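Side-chain contacts in aryl acylamidase (PDB 4YJ6), which probably hydrolyses the amide bond of N-acylated aromatic amines, as a member of the amidase signature family: residues A169-D173 with G174-V178; A14-V17 with E18-S22; T81-D85 with L86-K90. All coordinates share one frame; numbering follows the deposited sequence.

The three contacts occur along the chain in the order 2, 3, 1, and contact 1 touches both of the others. Its centre lies about 16 Å from that of contact 3 and about 17 Å from that of contact 2, while the centres of contacts 2 and 3 are about 25 Å apart. Val178 O probably accepts a hydrogen bond from Thr81 OG1 (2.7 Å), and Leu82 packs against Leu170 and Val176. Pro177 CG also meets Ile16 CD1 of contact 2 at 4.0 Å. Contact 3 holds Lys84, probably the lysine of the family's Ser-cis-Ser-Lys triad; a phosphate ion, probably from the crystallisation liquor, lies about 4 Å from the side chain of Leu86.

Contact 1 of 3, residues A169-D173 with G174-V178; sequences ALVAD and GIVPV
Leu170 and Ile175 close the C-terminal end of helix 165-172 in a Schellman motif. Ile175 N donates to Leu170 O at 2.9 Å, nearly along the carbonyl axis. Gly174 N reaches Val171 O at 3.1 Å, here from above the carbonyl plane. Gly174 turns the chain out of the helix at a positive phi of 85°, a conformation glycine adopts readily.

The tight part is the apolar pair that flanks the turn. With CG1 anti to its carbonyl carbon (chi1 -67°) and the chain extended beyond, Ile175 sends CD1 back across the helix end, 3.7 Å from Leu170 CD2. The same methyl lies 3.6 Å from Asp173 OD2, a carboxylate oxygen held in salt bridges by Arg41 and Arg493.

Farther along, the packing is looser: Val176 CG2 stands 4.1 Å from Leu170 CB and 4.2 Å from Val171 CG2. Here the closer approach is a CA-H...O contact, Val171 CA to Val176 O at 3.5 Å. Neither side faces solvent, and Arg229 NH1 binds both Val171 O and Val176 O.

The chemistry implies a helix end whose last carbonyls are answered by the turning backbone and by an arginine, while the methyl of Ile175 sits between Leu170 CD2 and the carboxylate of Asp173, whose charge is probably offset by two guanidinium groups.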
ATOM      1  N   ALA A 169       1.141  -0.817  -9.766  1.00 13.44           N
ATOM      2  CA  ALA A 169       1.413  -0.804 -11.203  1.00 13.58           C
ATOM      3  C   ALA A 169       0.182  -1.295 -11.990  1.00 14.02           C
ATOM      4  O   ALA A 169      -0.220  -0.695 -12.979  1.00 13.33           O
ATOM      5  CB  ALA A 169       2.662  -1.675 -11.529  1.00 15.23           C
ATOM      6  N   LEU A 170      -0.457  -2.361 -11.525  1.00 12.92           N
ATOM      7  CA  LEU A 170      -1.662  -2.818 -12.213  1.00 12.69           C
ATOM      8  C   LEU A 170      -2.765  -1.773 -12.198  1.00 15.40           C
ATOM      9  O   LEU A 170      -3.434  -1.563 -13.213  1.00 14.12           O
ATOM     10  CB  LEU A 170      -2.194  -4.132 -11.604  1.00 11.29           C
ATOM     11  CG  LEU A 170      -1.281  -5.337 -11.809  1.00 14.16           C
ATOM     12  CD1 LEU A 170      -1.940  -6.598 -11.162  1.00 14.36           C
ATOM     13  CD2 LEU A 170      -1.043  -5.594 -13.297  1.00 16.52           C
ATOM     14  N   VAL A 171      -2.966  -1.107 -11.056  1.00 10.97           N
ATOM     15  CA  VAL A 171      -4.006  -0.102 -10.957  1.00 12.39           C
ATOM     16  C   VAL A 171      -3.653   1.123 -11.815  1.00 13.38           C
ATOM     17  O   VAL A 171      -4.524   1.663 -12.483  1.00 12.63           O
ATOM     18  CB  VAL A 171      -4.235   0.300  -9.472  1.00 10.92           C
ATOM     19  CG1 VAL A 171      -5.220   1.498  -9.343  1.00 11.92           C
ATOM     20  CG2 VAL A 171      -4.757  -0.964  -8.716  1.00 13.04           C
ATOM     21  N   ALA A 172      -2.387   1.539 -11.784  1.00 10.91           N
ATOM     22  CA  ALA A 172      -1.970   2.718 -12.536  1.00 13.20           C
ATOM     23  C   ALA A 172      -2.033   2.485 -14.041  1.00 14.74           C
ATOM     24  O   ALA A 172      -2.180   3.455 -14.809  1.00 14.75           O
ATOM     25  CB  ALA A 172      -0.556   3.159 -12.121  1.00 12.48           C
ATOM     26  N   ASP A 173      -1.957   1.225 -14.444  1.00 15.07           N
ATOM     27  CA  ASP A 173      -1.970   0.874 -15.874  1.00 15.90           C
ATOM     28  C   ASP A 173      -3.387   0.522 -16.319  1.00 15.70           C
ATOM     29  O   ASP A 173      -3.595   0.129 -17.473  1.00 17.31           O
ATOM     30  CB  ASP A 173      -1.005  -0.282 -16.152  1.00 14.93           C
ATOM     31  CG  ASP A 173      -0.548  -0.340 -17.618  1.00 19.76           C
ATOM     32  OD1 ASP A 173      -0.270   0.725 -18.184  1.00 19.05           O
ATOM     33  OD2 ASP A 173      -0.472  -1.449 -18.190  1.00 17.13           O
ATOM     34  N   GLY A 174      -4.369   0.665 -15.423  1.00 12.78           N
ATOM     35  CA  GLY A 174      -5.759   0.505 -15.806  1.00 12.73           C
ATOM     36  C   GLY A 174      -6.265  -0.947 -15.802  1.00 14.85           C
ATOM     37  O   GLY A 174      -7.403  -1.195 -16.203  1.00 13.73           O
ATOM     38  N   ILE A 175      -5.436  -1.881 -15.326  1.00 13.91           N
ATOM     39  CA  ILE A 175      -5.680  -3.311 -15.548  1.00 14.18           C
ATOM     40  C   ILE A 175      -6.728  -3.858 -14.586  1.00 15.77           C
ATOM     41  O   ILE A 175      -7.543  -4.678 -14.981  1.00 14.53           O
ATOM     42  CB  ILE A 175      -4.379  -4.097 -15.459  1.00 12.66           C
ATOM     43  CG1 ILE A 175      -3.472  -3.704 -16.641  1.00 13.86           C
ATOM     44  CG2 ILE A 175      -4.622  -5.655 -15.529  1.00 13.69           C
ATOM     45  CD1 ILE A 175      -2.045  -4.148 -16.499  1.00 14.44           C
ATOM     46  N   VAL A 176      -6.693  -3.427 -13.326  1.00 12.48           N
ATOM     47  CA  VAL A 176      -7.784  -3.664 -12.399  1.00 11.68           C
ATOM     48  C   VAL A 176      -8.051  -2.340 -11.665  1.00 13.65           C
ATOM     49  O   VAL A 176      -7.142  -1.503 -11.580  1.00 13.93           O
ATOM     50  CB  VAL A 176      -7.472  -4.744 -11.343  1.00 13.05           C
ATOM     51  CG1 VAL A 176      -7.498  -6.190 -11.980  1.00 10.73           C
ATOM     52  CG2 VAL A 176      -6.136  -4.446 -10.644  1.00 12.95           C
ATOM     53  N   PRO A 177      -9.280  -2.151 -11.154  1.00 10.98           N
ATOM     54  CA  PRO A 177      -9.594  -0.846 -10.533  1.00 13.50           C
ATOM     55  C   PRO A 177      -9.133  -0.737  -9.084  1.00 12.64           C
ATOM     56  O   PRO A 177      -9.012   0.367  -8.574  1.00 13.30           O
ATOM     57  CB  PRO A 177     -11.129  -0.771 -10.604  1.00 13.81           C
ATOM     58  CG  PRO A 177     -11.555  -2.257 -10.598  1.00 12.31           C
ATOM     59  CD  PRO A 177     -10.487  -2.975 -11.363  1.00 13.36           C
ATOM     60  N   VAL A 178      -8.847  -1.858  -8.443  1.00 11.63           N
ATOM     61  CA  VAL A 178      -8.415  -1.845  -7.031  1.00 11.98           C
ATOM     62  C   VAL A 178      -7.468  -3.025  -6.868  1.00 12.31           C
ATOM     63  O   VAL A 178      -7.627  -4.068  -7.530  1.00 12.66           O
ATOM     64  CB  VAL A 178      -9.618  -1.951  -6.044  1.00 11.00           C
ATOM     65  CG1 VAL A 178     -10.478  -3.193  -6.358  1.00 11.98           C
ATOM     66  CG2 VAL A 178      -9.112  -1.992  -4.565  1.00 11.46           C
TER

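Contact 2 of 3, residues A14-V17 with E18-S22; sequences AEIV and ELVKS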
ATOM      1  N   ALA A  14     -16.740   0.933  -9.077  1.00 12.43           N
ATOM      2  CA  ALA A  14     -18.141   1.333  -9.042  1.00 14.65           C
ATOM      3  C   ALA A  14     -18.793   1.031 -10.394  1.00 13.67           C
ATOM      4  O   ALA A  14     -19.913   0.523 -10.451  1.00 14.84           O
ATOM      5  CB  ALA A  14     -18.267   2.830  -8.713  1.00 16.87           C
ATOM      6  N   GLU A  15     -18.097   1.315 -11.478  1.00 12.53           N
ATOM      7  CA  GLU A  15     -18.664   1.053 -12.812  1.00 13.79           C
ATOM      8  C   GLU A  15     -18.840  -0.433 -13.063  1.00 14.19           C
ATOM      9  O   GLU A  15     -19.874  -0.854 -13.560  1.00 15.02           O
ATOM     10  CB  GLU A  15     -17.788   1.668 -13.897  1.00 16.10           C
ATOM     11  CG  GLU A  15     -17.934   3.188 -13.923  1.00 18.36           C
ATOM     12  CD  GLU A  15     -16.969   3.878 -14.869  1.00 23.71           C
ATOM     13  OE1 GLU A  15     -15.807   3.435 -14.988  1.00 18.49           O
ATOM     14  OE2 GLU A  15     -17.368   4.915 -15.477  1.00 26.11           O
ATOM     15  N   ILE A  16     -17.829  -1.233 -12.743  1.00 12.96           N
ATOM     16  CA  ILE A  16     -17.957  -2.685 -12.931  1.00 14.47           C
ATOM     17  C   ILE A  16     -19.079  -3.280 -12.105  1.00 14.14           C
ATOM     18  O   ILE A  16     -19.841  -4.144 -12.578  1.00 14.39           O
ATOM     19  CB  ILE A  16     -16.640  -3.395 -12.615  1.00 11.92           C
ATOM     20  CG1 ILE A  16     -15.642  -3.034 -13.735  1.00 16.22           C
ATOM     21  CG2 ILE A  16     -16.851  -4.920 -12.602  1.00 12.40           C
ATOM     22  CD1 ILE A  16     -14.237  -3.340 -13.389  1.00 20.91           C
ATOM     23  N   VAL A  17     -19.183  -2.879 -10.846  1.00 12.79           N
ATOM     24  CA  VAL A  17     -20.264  -3.381 -10.004  1.00 14.48           C
ATOM     25  C   VAL A  17     -21.607  -3.156 -10.713  1.00 15.98           C
ATOM     26  O   VAL A  17     -22.475  -4.024 -10.747  1.00 15.66           O
ATOM     27  CB  VAL A  17     -20.285  -2.678  -8.644  1.00 16.14           C
ATOM     28  CG1 VAL A  17     -21.623  -2.876  -7.935  1.00 21.90           C
ATOM     29  CG2 VAL A  17     -19.135  -3.196  -7.767  1.00 16.90           C
ATOM     30  N   GLU A  18     -21.781  -1.963 -11.264  1.00 14.98           N
ATOM     31  CA  GLU A  18     -23.067  -1.646 -11.905  1.00 15.37           C
ATOM     32  C   GLU A  18     -23.258  -2.431 -13.207  1.00 16.30           C
ATOM     33  O   GLU A  18     -24.378  -2.889 -13.509  1.00 16.70           O
ATOM     34  CB  GLU A  18     -23.159  -0.130 -12.131  1.00 15.70           C
ATOM     35  CG  GLU A  18     -24.341   0.316 -12.992  1.00 21.99           C
ATOM     36  CD  GLU A  18     -25.687   0.053 -12.360  1.00 28.82           C
ATOM     37  OE1 GLU A  18     -25.763  -0.150 -11.124  1.00 28.24           O
ATOM     38  OE2 GLU A  18     -26.685   0.053 -13.119  1.00 30.80           O
ATOM     39  N   LEU A  19     -22.189  -2.561 -13.997  1.00 13.22           N
ATOM     40  CA  LEU A  19     -22.233  -3.315 -15.255  1.00 14.77           C
ATOM     41  C   LEU A  19     -22.628  -4.763 -14.973  1.00 15.79           C
ATOM     42  O   LEU A  19     -23.418  -5.363 -15.695  1.00 13.89           O
ATOM     43  CB  LEU A  19     -20.865  -3.352 -15.914  1.00 15.02           C
ATOM     44  CG  LEU A  19     -20.512  -2.484 -17.136  1.00 25.23           C
ATOM     45  CD1 LEU A  19     -21.590  -1.479 -17.589  1.00 17.75           C
ATOM     46  CD2 LEU A  19     -19.134  -1.859 -17.014  1.00 18.81           C
ATOM     47  N   VAL A  20     -22.086  -5.323 -13.900  1.00 12.67           N
ATOM     48  CA  VAL A  20     -22.370  -6.726 -13.598  1.00 14.00           C
ATOM     49  C   VAL A  20     -23.776  -6.879 -12.975  1.00 16.69           C
ATOM     50  O   VAL A  20     -24.544  -7.760 -13.376  1.00 17.66           O
ATOM     51  CB  VAL A  20     -21.244  -7.308 -12.683  1.00 14.23           C
ATOM     52  CG1 VAL A  20     -21.656  -8.661 -12.104  1.00 16.19           C
ATOM     53  CG2 VAL A  20     -19.921  -7.420 -13.483  1.00 14.36           C
ATOM     54  N   LYS A  21     -24.150  -5.978 -12.063  1.00 15.20           N
ATOM     55  CA  LYS A  21     -25.437  -6.069 -11.392  1.00 21.01           C
ATOM     56  C   LYS A  21     -26.576  -5.897 -12.391  1.00 19.47           C
ATOM     57  O   LYS A  21     -27.619  -6.569 -12.290  1.00 23.50           O
ATOM     58  CB  LYS A  21     -25.565  -4.991 -10.316  1.00 20.86           C
ATOM     59  CG  LYS A  21     -26.945  -4.943  -9.686  1.00 29.04           C
ATOM     60  CD  LYS A  21     -27.239  -3.621  -9.041  1.00 31.66           C
ATOM     61  CE  LYS A  21     -28.757  -3.314  -9.165  1.00 41.19           C
ATOM     62  NZ  LYS A  21     -29.290  -3.299 -10.606  1.00 37.13           N
ATOM     63  N   SER A  22     -26.395  -4.998 -13.348  1.00 18.46           N
ATOM     64  CA  SER A  22     -27.421  -4.768 -14.366  1.00 21.39           C
ATOM     65  C   SER A  22     -27.383  -5.762 -15.522  1.00 22.49           C
ATOM     66  O   SER A  22     -28.130  -5.615 -16.507  1.00 19.79           O
ATOM     67  CB  SER A  22     -27.309  -3.351 -14.917  1.00 21.15           C
ATOM     68  OG  SER A  22     -26.085  -3.178 -15.593  1.00 19.01           O
TER
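Ile16 and Val20 sit one turn apart on the buried side of helix 13-21, and their backbones are joined directly: Val20 N donates to Ile16 O at 2.9 Å. The side chains cross at an angle, CG2 of one to CG2 of the other at 4.1 Å. Because Val20 CG1 lies anti to the backbone N (chi1 168°), CG2 falls on the side facing the preceding turn and comes within 3.4 Å of Ile16 O, beside an oxygen that is already bonded.

The neighbouring carbonyls are engaged in the same way. Ala14 O takes the N-H of Glu18 in the longest of the four bonds, 3.2 Å, with the donor tilted out of the carbonyl plane. Glu15 O receives Leu19 N at 2.9 Å and within its plane, and Leu19 CD2 curls back to 3.7 Å from that oxygen. Val17 O accepts from Lys21 N, again with some tilt.

At the last turn the acceptor Glu18 O is gripped twice. Ser22 N and Ser22 OG reach it from opposite faces of its plane, OG at 2.7 Å; a chi1 of 65° folds the hydroxyl back onto the helix. Ser22 OG also pairs with Gln24 NE2, so this one hydroxyl ties the final turn to the loop that follows. At the other end Ala14 N is bonded to Asp233 OD1 and Glu15 N to Ser12 OG, which satisfies two amides of the first turn. Ile25 of the following loop packs on Val20, while Glu15, Glu18 and Lys21 line the exposed face.

The arrangement is that of a short amphipathic alpha-helix near the N-terminus, with unbroken i to i+4 bonding and side-chain oxygens binding at each end.

Contact 3 of 3, residues T81-D85 with L86-K90; sequences TLMKD and LFAAK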
ATOM      1  N   THR A  81      -9.642  -8.245  -9.028  1.00 11.27           N
ATOM      2  CA  THR A  81      -8.567  -7.662  -8.237  1.00 11.19           C
ATOM      3  C   THR A  81      -7.473  -8.710  -8.048  1.00 11.60           C
ATOM      4  O   THR A  81      -7.641  -9.876  -8.446  1.00 11.63           O
ATOM      5  CB  THR A  81      -9.101  -7.140  -6.861  1.00 10.48           C
ATOM      6  OG1 THR A  81      -8.067  -6.364  -6.226  1.00 10.90           O
ATOM      7  CG2 THR A  81      -9.481  -8.306  -5.925  1.00 11.27           C
ATOM      8  N   LEU A  82      -6.337  -8.300  -7.490  1.00 10.45           N
ATOM      9  CA  LEU A  82      -5.271  -9.243  -7.132  1.00 11.24           C
ATOM     10  C   LEU A  82      -4.758  -8.911  -5.728  1.00 12.08           C
ATOM     11  O   LEU A  82      -4.842  -7.731  -5.308  1.00 11.74           O
ATOM     12  CB  LEU A  82      -4.101  -9.163  -8.125  1.00 11.48           C
ATOM     13  CG  LEU A  82      -4.322  -9.748  -9.521  1.00 13.62           C
ATOM     14  CD1 LEU A  82      -5.055  -8.764 -10.433  1.00 13.61           C
ATOM     15  CD2 LEU A  82      -2.968 -10.098 -10.125  1.00 14.70           C
HETATM   16  N   MSE A  83      -4.261  -9.925  -5.016  1.00 10.44           N
HETATM   17  CA  MSE A  83      -3.742  -9.699  -3.644  1.00 11.98           C
HETATM   18  C   MSE A  83      -2.224  -9.592  -3.794  1.00 14.10           C
HETATM   19  O   MSE A  83      -1.652  -9.846  -4.891  1.00 12.69           O
HETATM   20  CB  MSE A  83      -4.108 -10.863  -2.720  1.00 12.66           C
HETATM   21  CG  MSE A  83      -3.351 -12.102  -3.157  1.00 11.62           C
HETATM   22 SE   MSE A  83      -3.631 -13.520  -1.919  1.00 31.20          SE
HETATM   23  CE  MSE A  83      -2.872 -12.767  -0.289  1.00 14.54           C
ATOM     24  N   LYS A  84      -1.573  -9.228  -2.697  1.00 11.58           N
ATOM     25  CA  LYS A  84      -0.111  -9.032  -2.692  1.00 10.92           C
ATOM     26  C   LYS A  84       0.634 -10.260  -2.165  1.00 12.97           C
ATOM     27  O   LYS A  84       0.262 -10.833  -1.124  1.00 11.91           O
ATOM     28  CB  LYS A  84       0.187  -7.833  -1.795  1.00 10.88           C
ATOM     29  CG  LYS A  84       1.695  -7.535  -1.599  1.00 10.77           C
ATOM     30  CD  LYS A  84       1.794  -6.239  -0.783  1.00 12.55           C
ATOM     31  CE  LYS A  84       3.234  -6.001  -0.363  1.00 12.63           C
ATOM     32  NZ  LYS A  84       3.339  -4.752   0.421  1.00 11.86           N
ATOM     33  N   ASP A  85       1.726 -10.626  -2.835  1.00 12.16           N
ATOM     34  CA  ASP A  85       2.554 -11.745  -2.401  1.00 13.57           C
ATOM     35  C   ASP A  85       3.566 -11.332  -1.299  1.00 14.81           C
ATOM     36  O   ASP A  85       4.784 -11.360  -1.511  1.00 13.85           O
ATOM     37  CB  ASP A  85       3.297 -12.305  -3.642  1.00 11.72           C
ATOM     38  CG  ASP A  85       4.178 -13.500  -3.307  1.00 15.77           C
ATOM     39  OD1 ASP A  85       3.951 -14.130  -2.246  1.00 13.44           O
ATOM     40  OD2 ASP A  85       5.070 -13.820  -4.153  1.00 15.48           O
ATOM     41  N   LEU A  86       3.067 -10.974  -0.115  1.00 11.63           N
ATOM     42  CA  LEU A  86       3.931 -10.679   1.021  1.00 12.21           C
ATOM     43  C   LEU A  86       3.166 -11.145   2.259  1.00 12.80           C
ATOM     44  O   LEU A  86       2.155 -10.540   2.622  1.00 12.69           O
ATOM     45  CB  LEU A  86       4.262  -9.168   1.107  1.00 11.94           C
ATOM     46  CG  LEU A  86       5.086  -8.812   2.351  1.00 10.09           C
ATOM     47  CD1 LEU A  86       6.445  -9.573   2.356  1.00 13.19           C
ATOM     48  CD2 LEU A  86       5.326  -7.292   2.398  1.00 13.30           C
ATOM     49  N   PHE A  87       3.625 -12.261   2.841  1.00 12.48           N
ATOM     50  CA  PHE A  87       2.865 -12.981   3.861  1.00 13.78           C
ATOM     51  C   PHE A  87       1.445 -13.286   3.368  1.00 17.17           C
ATOM     52  O   PHE A  87       0.487 -13.300   4.141  1.00 14.55           O
ATOM     53  CB  PHE A  87       2.874 -12.224   5.183  1.00 13.65           C
ATOM     54  CG  PHE A  87       4.256 -12.120   5.771  1.00 14.46           C
ATOM     55  CD1 PHE A  87       4.809 -13.212   6.456  1.00 18.61           C
ATOM     56  CD2 PHE A  87       5.022 -10.975   5.589  1.00 17.39           C
ATOM     57  CE1 PHE A  87       6.081 -13.145   6.986  1.00 15.99           C
ATOM     58  CE2 PHE A  87       6.316 -10.893   6.124  1.00 16.67           C
ATOM     59  CZ  PHE A  87       6.839 -11.964   6.819  1.00 16.65           C
ATOM     60  N   ALA A  88       1.335 -13.544   2.072  1.00 15.18           N
ATOM     61  CA  ALA A  88       0.053 -13.959   1.490  1.00 12.56           C
ATOM     62  C   ALA A  88      -0.439 -15.201   2.221  1.00 15.20           C
ATOM     63  O   ALA A  88       0.337 -16.120   2.441  1.00 16.10           O
ATOM     64  CB  ALA A  88       0.225 -14.264   0.009  1.00 12.68           C
ATOM     65  N   ALA A  89      -1.716 -15.231   2.590  1.00 12.35           N
ATOM     66  CA  ALA A  89      -2.322 -16.502   2.994  1.00 12.19           C
ATOM     67  C   ALA A  89      -3.645 -16.652   2.264  1.00 14.18           C
ATOM     68  O   ALA A  89      -4.592 -15.885   2.486  1.00 14.12           O
ATOM     69  CB  ALA A  89      -2.538 -16.557   4.509  1.00 14.12           C
ATOM     70  N   LYS A  90      -3.710 -17.641   1.377  1.00 13.24           N
ATOM     71  CA  LYS A  90      -4.977 -17.974   0.727  1.00 16.41           C
ATOM     72  C   LYS A  90      -4.871 -19.455   0.405  1.00 17.21           C
ATOM     73  O   LYS A  90      -3.926 -19.884  -0.249  1.00 15.07           O
ATOM     74  CB  LYS A  90      -5.212 -17.158  -0.546  1.00 16.45           C
ATOM     75  CG  LYS A  90      -6.573 -17.534  -1.175  1.00 22.94           C
ATOM     76  CD  LYS A  90      -6.967 -16.627  -2.277  1.00 26.66           C
ATOM     77  CE  LYS A  90      -8.477 -16.787  -2.622  1.00 24.86           C
ATOM     78  NZ  LYS A  90      -8.949 -18.170  -2.954  1.00 25.01           N
TER
HETATM   79  O   HOH W   1      -0.642 -10.430   1.682  1.00 17.04           O
HETATM   80  O   HOH W   2       3.881 -14.019   0.488  1.00 12.49           O
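An inverse gamma turn centred on Asp85 ends strand 80-84, and across it Lys84 and Leu86 lie side by side. The turn is closed by a weak bond from Leu86 N to Lys84 O, 3.0 Å long and bent to 142° at the hydrogen. A water bridges the turn, donating to both Lys84 O and Leu86 O. A second water donates to Asp85 OD1 at 2.7 Å and accepts from Ala88 N, linking the turn to the loop beyond. Asp85 OD2, in turn, is bonded to Thr96 OG1.

Lys84 is fully extended, CG anti to the backbone N (chi1 176°) and the rest of the chain straight. It therefore runs alongside Leu86, with Lys84 CE 3.6 Å from Leu86 CB and 3.7 Å from Leu86 CD2, and NZ is delivered past the leucine to Ser163, Ser164 and Thr182.

On another side of the strand, selenomethionine Met83 packs against the returning loop. Its CG sits between the backbone N and carbonyl carbon (chi1 68°), and the bend at chi3 brings CE to Ala88 CB at 3.5 Å, tighter than an ordinary methyl contact. Ala88 CB also lies 3.6 Å from Lys84 O. Less closely, Met83 SE faces Lys90 CB, whose amine end leads away to a salt bridge with Glu55.

Three hydroxyl partners hold the amine of Lys84, while the extended chain, lying against Leu86, is consistent with its being directed to them. The bond to Ser163 fits the Ser-cis-Ser-Lys triad of amidase signature enzymes, in which a lysine is linked to the nucleophilic serine through the cis-serine.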